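Local coordinates for lombricine kinase (Urechis caupo, PDB 3JPZ), which probably catalyses the reversible transfer of a phosphoryl group between ATP and the guanidino compound lombricine, as a member of the phosphagen kinase family, at residues Gly64-Tyr69 and Glu257-Gln262; Phe181-Gly186 and Arg196-Ala201; Ile323-Arg328 and Arg334-Leu339. One frame throughout, in Å; residues are numbered along the deposited sequence. Where two conformers were deposited one is given.

Contact 1 joins the N-terminal part of the chain to the C-terminal catalytic part, while contacts 2 and 3 both lie within the catalytic part. Contact 2 is nested inside the long loop that contact 1 closes, and contact 3 follows further along. Centre to centre, contact 1 is about 22 Å from contact 2 and about 23 Å from contact 3. Contacts 2 and 3, about 28 Å apart, sit on opposite sides of the chain's centre. Each lies near an arginine known to bind ADP, which is absent here: the F181 side chain is about 7 Å from that of R223, and the R328 side chain about 4 Å from that of R279. Contact 1 lies away from the nucleotide site.

Contact 1 (Gly64-Tyr69 and Glu257-Gln262); sequences GDEESY and EYMWNQ
E66 and M259 run past each other in opposite directions, two extended chains lying alongside. E66 carries its CG anti to the backbone N (chi1 168°), which sends the carboxylate across to segment 257-262. There E66 OE1 rests against the methylene of M259, 3.3 Å from M259 CG. On the return side M259 SD sits 3.9 Å from E66 CB, each chain thus laying its far part against the near part of the other. No direct hydrogen bond crosses between the segments.

E66 OE2 is salt-bridged to R125 NH2, an arginine that also takes the carboxylate of E257 through NH1 and the backbone O of W260 through NH2, so the acid of one segment and two groups of the other share a single guanidinium. A water bridges the segments, donating to E66 OE2 and accepting from N261 ND2 at 3.2 Å; its 2.5 Å to E66 OE2 is doubtfully short.

This is where the N-terminal domain of a phosphagen kinase meets its catalytic domain. E66 reaches out from a type I turn, D65 to S68, that leads into helix 68-71, and M259 stands just before the short strand 260-261. The turn is stiffened by D65: S68 N gives D65 OD1 a weak capping bond of 2.8 Å, and S68 OG donates to the same oxygen at 2.9 Å, meeting it on the anti side, 26° out of the carboxylate plane. D65 OD2 meanwhile is taken by H40 and T38. Y69, in the helix, bonds through its OH to C268 O.

Contact 2 (Phe181-Gly186 and Arg196-Ala201); sequences FQKPTG and RDWPDA
W198 lays one face of its indole against K183 and P184. The CH-pi contact comes from K183 CB, 3.5 Å from the centroid of the five-membered ring and only 8° off its normal. With CG anti to the backbone N and an extended chain, K183 then runs back over the indole toward its root, bringing K183 CD to 3.5 Å from W198 CB. P184 CD lies over the outer rim of the six-membered ring, 3.4 Å from W198 CH2, on the same face as K183 CA.

The aromatic pair is different in kind. F181 and W198 meet rim to rim with planes at 86°, and W198 CH2 lies in the plane of the phenyl ring at its edge, 3.5 Å from F181 CE1; neither ring stacks on the other.

Water carries the polar link. K183 NZ donates to one water at 2.9 Å that also accepts from W198 N, and to a second that hydrogen-bonds to W198 O. A nitrate ion, probably from the crystallisation liquor, lies close to the same ammonium. Next to W198, D197 bonds D53 and Q49 of the second subunit through its N and OD1.

P199 CB touches the reverse face of the indole near its rim, 3.4 Å above the ring plane. The W198-P199 peptide is cis, so this is an aromatic-cis-proline turn, and the W198 contact with F181, K183 and P184 closes the loop of the catalytic domain that carries helix 187-191.

Contact 3 (Ile323-Arg328 and Arg334-Leu339); sequences ISNAAR and REFVQL
One face of the F336 ring is turned to segment 323-328, and both N325 and A327 come over it. The N325 side chain crosses F336 at about a right angle, its amide plane tilted 39° from the ring, with N325 ND2 3.4 Å from F336 CD2. N325 CG is flanked by its own N and C (chi1 54°), which brings the amide over the ring. Further along, A327 O stands 3.4 Å above the ring plane, near the ring's border.

Apolar contact is made at the far end of the ring, where the A327 methyl carbon CB touches F336 CE2 at 3.6 Å. Beside it F336 CZ makes van der Waals contact with the A327-R328 peptide, 3.4 Å from A327 C. T276 and L278 also touch this ring, which is buried.

The pairing joins the end of strand 320-325, in the large antiparallel sheet of the phosphagen kinase catalytic domain, to the long helix 333-355 that follows it. V337, pointing away from the strand, packs against helix 233-252.

No hydrogen bond crosses to the helix segment; those that hold the strand end in shape are made within 323-328 and to residues around it. R328 folds its guanidinium back so that NH1 spans two carbonyls, N325 O and A327 O, each at 2.9 Å with an N-H...O angle of 157°. Both acceptors lie close to the guanidinium plane, while NH1 itself stands well above each carbonyl plane. A327 O also receives a weak bond from N325 ND2 at 3.0 Å. N325 OD1 accepts from A280 N and ND2 donates to L278 O, which fixes the rotation of the amide over the ring. R328 packs on R279, an ADP-binding residue of the adjacent strand, and its backbone O accepts from T276 OG1.

Contact 1 (Gly64-Tyr69 and Glu257-Gln262)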
loop_
_atom_site.group_PDB
_atom_site.type_symbol
_atom_site.label_atom_id
_atom_site.label_comp_id
_atom_site.label_asym_id
_atom_site.label_seq_id
_atom_site.Cartn_x
_atom_site.Cartn_y
_atom_site.Cartn_z
ATOM N N GLY A 64 5.552 -6.733 13.524
ATOM C CA GLY A 64 4.938 -7.747 12.695
ATOM C C GLY A 64 4.317 -8.819 13.571
ATOM O O GLY A 64 3.393 -9.522 13.161
ATOM N N ASP A 65 4.835 -8.948 14.784
ATOM C CA ASP A 65 4.362 -9.963 15.715
ATOM C C ASP A 65 4.835 -9.669 17.137
ATOM O O ASP A 65 5.589 -8.727 17.369
ATOM C CB ASP A 65 4.803 -11.362 15.264
ATOM C CG ASP A 65 6.318 -11.583 15.349
ATOM O OD1 ASP A 65 7.068 -10.652 15.710
ATOM O OD2 ASP A 65 6.764 -12.715 15.051
ATOM N N GLU A 66 4.380 -10.474 18.089
ATOM C CA GLU A 66 4.651 -10.211 19.494
ATOM C C GLU A 66 6.150 -10.246 19.719
ATOM O O GLU A 66 6.703 -9.453 20.486
ATOM C CB GLU A 66 3.955 -11.253 20.373
ATOM C CG GLU A 66 4.404 -11.237 21.812
ATOM C CD GLU A 66 3.474 -12.011 22.726
ATOM O OE1 GLU A 66 2.653 -12.809 22.227
ATOM O OE2 GLU A 66 3.568 -11.816 23.949
ATOM N N GLU A 67 6.798 -11.161 19.007
ATOM C CA GLU A 67 8.217 -11.410 19.159
ATOM C C GLU A 67 9.029 -10.209 18.679
ATOM O O GLU A 67 10.184 -10.037 19.050
ATOM C CB GLU A 67 8.600 -12.672 18.382
ATOM C CG GLU A 67 8.182 -13.990 19.056
ATOM C CD GLU A 67 6.708 -14.349 18.858
ATOM O OE1 GLU A 67 5.957 -13.570 18.235
ATOM O OE2 GLU A 67 6.291 -15.428 19.333
ATOM N N SER A 68 8.411 -9.372 17.860
ATOM C CA SER A 68 9.071 -8.176 17.357
ATOM C C SER A 68 9.661 -7.330 18.474
ATOM O O SER A 68 10.745 -6.779 18.333
ATOM C CB SER A 68 8.091 -7.331 16.552
ATOM O OG SER A 68 7.837 -7.920 15.295
ATOM N N TYR A 69 8.951 -7.221 19.586
ATOM C CA TYR A 69 9.406 -6.375 20.689
ATOM C C TYR A 69 10.698 -6.876 21.336
ATOM O O TYR A 69 11.473 -6.095 21.875
ATOM C CB TYR A 69 8.291 -6.224 21.726
ATOM C CG TYR A 69 7.188 -5.305 21.254
ATOM C CD1 TYR A 69 7.305 -3.930 21.391
ATOM C CD2 TYR A 69 6.048 -5.805 20.649
ATOM C CE1 TYR A 69 6.311 -3.084 20.956
ATOM C CE2 TYR A 69 5.048 -4.969 20.215
ATOM C CZ TYR A 69 5.186 -3.603 20.374
ATOM O OH TYR A 69 4.201 -2.742 19.944
ATOM N N GLU A 257 -4.926 -16.708 24.424
ATOM C CA GLU A 257 -4.786 -15.680 25.447
ATOM C C GLU A 257 -4.352 -14.362 24.819
ATOM O O GLU A 257 -3.661 -14.346 23.798
ATOM C CB GLU A 257 -3.751 -16.124 26.480
ATOM C CG GLU A 257 -2.376 -16.416 25.890
ATOM C CD GLU A 257 -1.488 -17.201 26.842
ATOM O OE1 GLU A 257 -2.022 -17.772 27.817
ATOM O OE2 GLU A 257 -0.260 -17.255 26.616
ATOM N N TYR A 258 -4.769 -13.252 25.419
ATOM C CA TYR A 258 -4.312 -11.947 24.964
ATOM C C TYR A 258 -2.790 -11.882 25.050
ATOM O O TYR A 258 -2.192 -12.422 25.974
ATOM C CB TYR A 258 -4.909 -10.822 25.820
ATOM C CG TYR A 258 -6.420 -10.727 25.808
ATOM C CD1 TYR A 258 -7.151 -11.036 24.671
ATOM C CD2 TYR A 258 -7.112 -10.283 26.929
ATOM C CE1 TYR A 258 -8.528 -10.940 24.660
ATOM C CE2 TYR A 258 -8.488 -10.175 26.927
ATOM C CZ TYR A 258 -9.191 -10.502 25.790
ATOM O OH TYR A 258 -10.557 -10.390 25.785
ATOM N N MET A 259 -2.161 -11.213 24.088
ATOM C CA MET A 259 -0.743 -10.912 24.187
ATOM C C MET A 259 -0.533 -9.900 25.293
ATOM O O MET A 259 -1.103 -8.808 25.264
ATOM C CB MET A 259 -0.227 -10.304 22.886
ATOM C CG MET A 259 -0.252 -11.234 21.700
ATOM S SD MET A 259 0.204 -10.311 20.224
ATOM C CE MET A 259 -0.287 -11.464 18.951
ATOM N N TRP A 260 0.307 -10.251 26.256
ATOM C CA TRP A 260 0.551 -9.393 27.405
ATOM C C TRP A 260 1.846 -9.795 28.075
ATOM O O TRP A 260 2.082 -10.978 28.327
ATOM C CB TRP A 260 -0.595 -9.527 28.409
ATOM C CG TRP A 260 -0.387 -8.752 29.679
ATOM C CD1 TRP A 260 -0.789 -7.469 29.932
ATOM C CD2 TRP A 260 0.269 -9.209 30.871
ATOM N NE1 TRP A 260 -0.425 -7.105 31.205
ATOM C CE2 TRP A 260 0.229 -8.152 31.801
ATOM C CE3 TRP A 260 0.891 -10.407 31.239
ATOM C CZ2 TRP A 260 0.784 -8.254 33.077
ATOM C CZ3 TRP A 260 1.441 -10.508 32.511
ATOM C CH2 TRP A 260 1.382 -9.440 33.413
ATOM N N ASN A 261 2.699 -8.824 28.364
ATOM C CA ASN A 261 3.848 -9.115 29.201
ATOM C C ASN A 261 3.981 -8.079 30.304
ATOM O O ASN A 261 3.390 -6.995 30.235
ATOM C CB ASN A 261 5.137 -9.284 28.374
ATOM C CG ASN A 261 5.680 -7.972 27.843
ATOM O OD1 ASN A 261 5.729 -6.979 28.553
ATOM N ND2 ASN A 261 6.117 -7.975 26.592
ATOM N N GLN A 262 4.749 -8.441 31.325
ATOM C CA GLN A 262 4.848 -7.675 32.556
ATOM C C GLN A 262 5.436 -6.296 32.302
ATOM O O GLN A 262 5.086 -5.339 32.986
ATOM C CB GLN A 262 5.717 -8.443 33.555
ATOM C CG GLN A 262 5.574 -8.007 34.997
ATOM C CD GLN A 262 6.169 -9.022 35.951
ATOM O OE1 GLN A 262 7.183 -9.652 35.646
ATOM N NE2 GLN A 262 5.544 -9.189 37.108
HETATM O O HOH W 1 5.544 -10.745 25.023
#

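Contact 2 (Phe181-Gly186 and Arg196-Ala201)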
loop_
_atom_site.group_PDB
_atom_site.type_symbol
_atom_site.label_atom_id
_atom_site.label_comp_id
_atom_site.label_asym_id
_atom_site.label_seq_id
_atom_site.Cartn_x
_atom_site.Cartn_y
_atom_site.Cartn_z
ATOM N N PHE A 181 -16.230 0.213 10.378
ATOM C CA PHE A 181 -14.881 0.602 9.993
ATOM C C PHE A 181 -14.656 0.282 8.517
ATOM O O PHE A 181 -15.250 -0.651 7.969
ATOM C CB PHE A 181 -13.821 -0.059 10.881
ATOM C CG PHE A 181 -13.761 -1.568 10.771
ATOM C CD1 PHE A 181 -12.918 -2.170 9.861
ATOM C CD2 PHE A 181 -14.518 -2.371 11.606
ATOM C CE1 PHE A 181 -12.841 -3.556 9.768
ATOM C CE2 PHE A 181 -14.441 -3.753 11.527
ATOM C CZ PHE A 181 -13.606 -4.346 10.605
ATOM N N GLN A 182 -13.800 1.078 7.886
ATOM C CA GLN A 182 -13.551 1.004 6.453
ATOM C C GLN A 182 -12.133 0.499 6.237
ATOM O O GLN A 182 -11.346 0.442 7.175
ATOM C CB GLN A 182 -13.673 2.398 5.834
ATOM C CG GLN A 182 -14.929 3.167 6.212
ATOM C CD GLN A 182 -16.053 2.960 5.221
ATOM O OE1 GLN A 182 -16.461 1.830 4.953
ATOM N NE2 GLN A 182 -16.564 4.056 4.670
ATOM N N LYS A 183 -11.793 0.140 5.005
ATOM C CA LYS A 183 -10.405 -0.170 4.702
ATOM C C LYS A 183 -9.555 1.030 5.118
ATOM O O LYS A 183 -9.802 2.160 4.698
ATOM C CB LYS A 183 -10.215 -0.486 3.217
ATOM C CG LYS A 183 -8.806 -0.993 2.878
ATOM C CD LYS A 183 -8.741 -1.694 1.524
ATOM C CE LYS A 183 -7.299 -1.994 1.102
ATOM N NZ LYS A 183 -7.195 -2.391 -0.334
ATOM N N PRO A 184 -8.573 0.802 5.986
ATOM C CA PRO A 184 -7.743 1.944 6.378
ATOM C C PRO A 184 -6.887 2.457 5.225
ATOM O O PRO A 184 -6.469 1.682 4.372
ATOM C CB PRO A 184 -6.887 1.382 7.506
ATOM C CG PRO A 184 -7.686 0.238 8.052
ATOM C CD PRO A 184 -8.397 -0.352 6.878
ATOM N N THR A 185 -6.648 3.764 5.217
ATOM C CA THR A 185 -5.935 4.440 4.140
ATOM C C THR A 185 -4.774 5.256 4.693
ATOM O O THR A 185 -4.014 5.862 3.937
ATOM C CB THR A 185 -6.859 5.409 3.402
ATOM O OG1 THR A 185 -7.367 6.379 4.329
ATOM C CG2 THR A 185 -8.023 4.663 2.763
ATOM N N GLY A 186 -4.651 5.283 6.016
ATOM C CA GLY A 186 -3.542 5.963 6.658
ATOM C C GLY A 186 -2.219 5.345 6.254
ATOM O O GLY A 186 -2.133 4.146 5.983
ATOM N N ARG A 196 -3.873 -5.867 3.851
ATOM C CA ARG A 196 -3.886 -6.935 2.851
ATOM C C ARG A 196 -5.151 -7.782 2.884
ATOM O O ARG A 196 -5.698 -8.058 3.942
ATOM C CB ARG A 196 -2.682 -7.851 3.046
ATOM C CG ARG A 196 -1.421 -7.383 2.356
ATOM C CD ARG A 196 -0.196 -8.143 2.859
ATOM N NE ARG A 196 -0.158 -8.143 4.319
ATOM C CZ ARG A 196 -0.330 -9.218 5.081
ATOM N NH1 ARG A 196 -0.525 -10.423 4.541
ATOM N NH2 ARG A 196 -0.293 -9.082 6.389
ATOM N N ASP A 197 -5.583 -8.215 1.705
ATOM C CA ASP A 197 -6.729 -9.104 1.556
ATOM C C ASP A 197 -8.012 -8.528 2.131
ATOM O O ASP A 197 -8.882 -9.274 2.568
ATOM C CB ASP A 197 -6.441 -10.440 2.231
ATOM C CG ASP A 197 -5.043 -10.923 1.976
ATOM O OD1 ASP A 197 -4.732 -11.232 0.814
ATOM O OD2 ASP A 197 -4.252 -10.982 2.938
ATOM N N TRP A 198 -8.132 -7.205 2.125
ATOM C CA TRP A 198 -9.327 -6.547 2.624
ATOM C C TRP A 198 -10.552 -6.985 1.840
ATOM O O TRP A 198 -10.520 -6.966 0.615
ATOM C CB TRP A 198 -9.191 -5.037 2.502
ATOM C CG TRP A 198 -10.182 -4.360 3.350
ATOM C CD1 TRP A 198 -11.439 -4.001 3.007
ATOM C CD2 TRP A 198 -10.018 -4.001 4.723
ATOM N NE1 TRP A 198 -12.070 -3.417 4.074
ATOM C CE2 TRP A 198 -11.217 -3.405 5.141
ATOM C CE3 TRP A 198 -8.965 -4.111 5.632
ATOM C CZ2 TRP A 198 -11.401 -2.929 6.430
ATOM C CZ3 TRP A 198 -9.148 -3.638 6.915
ATOM C CH2 TRP A 198 -10.353 -3.051 7.300
ATOM N N PRO A 199 -11.648 -7.360 2.535
ATOM C CA PRO A 199 -11.899 -7.412 3.976
ATOM C C PRO A 199 -12.029 -8.838 4.513
ATOM O O PRO A 199 -12.835 -9.098 5.407
ATOM C CB PRO A 199 -13.266 -6.750 4.097
ATOM C CG PRO A 199 -13.924 -6.935 2.705
ATOM C CD PRO A 199 -12.902 -7.586 1.805
ATOM N N ASP A 200 -11.263 -9.757 3.952
ATOM C CA ASP A 200 -11.258 -11.133 4.422
ATOM C C ASP A 200 -10.912 -11.213 5.909
ATOM O O ASP A 200 -9.880 -10.697 6.348
ATOM C CB ASP A 200 -10.249 -11.942 3.618
ATOM C CG ASP A 200 -10.343 -13.415 3.902
ATOM O OD1 ASP A 200 -10.333 -13.797 5.091
ATOM O OD2 ASP A 200 -10.433 -14.181 2.929
ATOM N N ALA A 201 -11.791 -11.852 6.678
ATOM C CA ALA A 201 -11.596 -12.033 8.115
ATOM C C ALA A 201 -11.657 -10.711 8.887
ATOM O O ALA A 201 -11.109 -10.600 9.980
ATOM C CB ALA A 201 -10.283 -12.750 8.389
HETATM O O HOH W 2 -6.498 -5.098 0.456
HETATM O O HOH W 3 -9.217 -4.662 -1.026
#

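Contact 3 (Ile323-Arg328 and Arg334-Leu339)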
loop_
_atom_site.group_PDB
_atom_site.type_symbol
_atom_site.label_atom_id
_atom_site.label_comp_id
_atom_site.label_asym_id
_atom_site.label_seq_id
_atom_site.Cartn_x
_atom_site.Cartn_y
_atom_site.Cartn_z
ATOM N N ILE A 323 -13.155 14.279 24.653
ATOM C CA ILE A 323 -12.077 14.457 25.604
ATOM C C ILE A 323 -11.674 13.073 26.070
ATOM O O ILE A 323 -12.519 12.258 26.447
ATOM C CB ILE A 323 -12.529 15.326 26.768
ATOM C CG1 ILE A 323 -12.840 16.735 26.257
ATOM C CG2 ILE A 323 -11.477 15.364 27.872
ATOM C CD1 ILE A 323 -11.640 17.617 26.072
ATOM N N SER A 324 -10.374 12.818 26.046
ATOM C CA SER A 324 -9.850 11.498 26.344
ATOM C C SER A 324 -8.553 11.616 27.127
ATOM O O SER A 324 -7.968 12.696 27.226
ATOM C CB SER A 324 -9.600 10.727 25.048
ATOM O OG SER A 324 -8.753 11.459 24.178
ATOM N N ASN A 325 -8.113 10.506 27.700
ATOM C CA ASN A 325 -6.797 10.471 28.293
ATOM C C ASN A 325 -5.788 10.498 27.160
ATOM O O ASN A 325 -6.033 9.935 26.091
ATOM C CB ASN A 325 -6.616 9.241 29.177
ATOM C CG ASN A 325 -6.924 7.958 28.455
ATOM O OD1 ASN A 325 -8.038 7.745 28.001
ATOM N ND2 ASN A 325 -5.939 7.083 28.366
ATOM N N ALA A 326 -4.672 11.180 27.384
ATOM C CA ALA A 326 -3.637 11.341 26.368
ATOM C C ALA A 326 -2.650 10.172 26.375
ATOM O O ALA A 326 -2.238 9.689 25.319
ATOM C CB ALA A 326 -2.900 12.671 26.582
ATOM N N ALA A 327 -2.275 9.726 27.565
ATOM C CA ALA A 327 -1.266 8.680 27.731
ATOM C C ALA A 327 -1.861 7.277 27.625
ATOM O O ALA A 327 -3.068 7.111 27.589
ATOM C CB ALA A 327 -0.570 8.846 29.053
ATOM N N ARG A 328 -0.993 6.270 27.589
ATOM C CA ARG A 328 -1.425 4.884 27.416
ATOM C C ARG A 328 -0.611 3.936 28.267
ATOM O O ARG A 328 -1.063 2.830 28.571
ATOM C CB ARG A 328 -1.279 4.469 25.955
ATOM C CG ARG A 328 -2.142 5.256 25.010
ATOM C CD ARG A 328 -3.594 4.860 25.116
ATOM N NE ARG A 328 -4.372 5.487 24.062
ATOM C CZ ARG A 328 -4.887 6.706 24.135
ATOM N NH1 ARG A 328 -4.726 7.440 25.228
ATOM N NH2 ARG A 328 -5.572 7.189 23.112
ATOM N N ARG A 334 -7.796 1.275 34.999
ATOM C CA ARG A 334 -8.650 1.884 36.000
ATOM C C ARG A 334 -8.163 3.298 36.294
ATOM O O ARG A 334 -8.958 4.216 36.395
ATOM C CB ARG A 334 -8.678 1.031 37.266
ATOM C CG ARG A 334 -9.633 1.522 38.341
ATOM C CD ARG A 334 -8.992 2.554 39.242
ATOM N NE ARG A 334 -7.794 2.022 39.878
ATOM C CZ ARG A 334 -7.044 2.676 40.759
ATOM N NH1 ARG A 334 -7.358 3.908 41.134
ATOM N NH2 ARG A 334 -5.972 2.088 41.265
ATOM N N GLU A 335 -6.852 3.476 36.399
ATOM C CA GLU A 335 -6.291 4.796 36.687
ATOM C C GLU A 335 -6.543 5.809 35.575
ATOM O O GLU A 335 -6.780 6.989 35.846
ATOM C CB GLU A 335 -4.790 4.701 36.964
ATOM C CG GLU A 335 -4.463 4.181 38.361
ATOM C CD GLU A 335 -2.969 4.125 38.641
ATOM O OE1 GLU A 335 -2.194 3.745 37.737
ATOM O OE2 GLU A 335 -2.570 4.457 39.776
ATOM N N PHE A 336 -6.490 5.361 34.327
ATOM C CA PHE A 336 -6.709 6.262 33.207
ATOM C C PHE A 336 -8.144 6.741 33.172
ATOM O O PHE A 336 -8.409 7.910 32.873
ATOM C CB PHE A 336 -6.348 5.590 31.885
ATOM C CG PHE A 336 -4.911 5.745 31.512
ATOM C CD1 PHE A 336 -4.122 4.642 31.274
ATOM C CD2 PHE A 336 -4.345 7.006 31.403
ATOM C CE1 PHE A 336 -2.796 4.788 30.923
ATOM C CE2 PHE A 336 -3.016 7.160 31.056
ATOM C CZ PHE A 336 -2.242 6.045 30.811
ATOM N N VAL A 337 -9.066 5.829 33.455
ATOM C CA VAL A 337 -10.469 6.177 33.594
ATOM C C VAL A 337 -10.648 7.184 34.726
ATOM O O VAL A 337 -11.469 8.090 34.619
ATOM C CB VAL A 337 -11.351 4.937 33.895
ATOM C CG1 VAL A 337 -12.809 5.343 34.007
ATOM C CG2 VAL A 337 -11.174 3.881 32.822
ATOM N N GLN A 338 -9.882 7.024 35.807
ATOM C CA GLN A 338 -9.971 7.942 36.939
ATOM C C GLN A 338 -9.412 9.307 36.567
ATOM O O GLN A 338 -9.941 10.343 36.986
ATOM C CB GLN A 338 -9.229 7.401 38.157
ATOM C CG GLN A 338 -9.467 8.246 39.383
ATOM C CD GLN A 338 -10.921 8.287 39.748
ATOM O OE1 GLN A 338 -11.527 7.248 39.975
ATOM N NE2 GLN A 338 -11.501 9.492 39.793
ATOM N N LEU A 339 -8.347 9.294 35.770
ATOM C CA LEU A 339 -7.727 10.523 35.286
ATOM C C LEU A 339 -8.700 11.282 34.390
ATOM O O LEU A 339 -8.756 12.510 34.419
ATOM C CB LEU A 339 -6.433 10.215 34.522
ATOM C CG LEU A 339 -5.824 11.411 33.777
ATOM C CD1 LEU A 339 -5.317 12.451 34.768
ATOM C CD2 LEU A 339 -4.708 10.967 32.851
#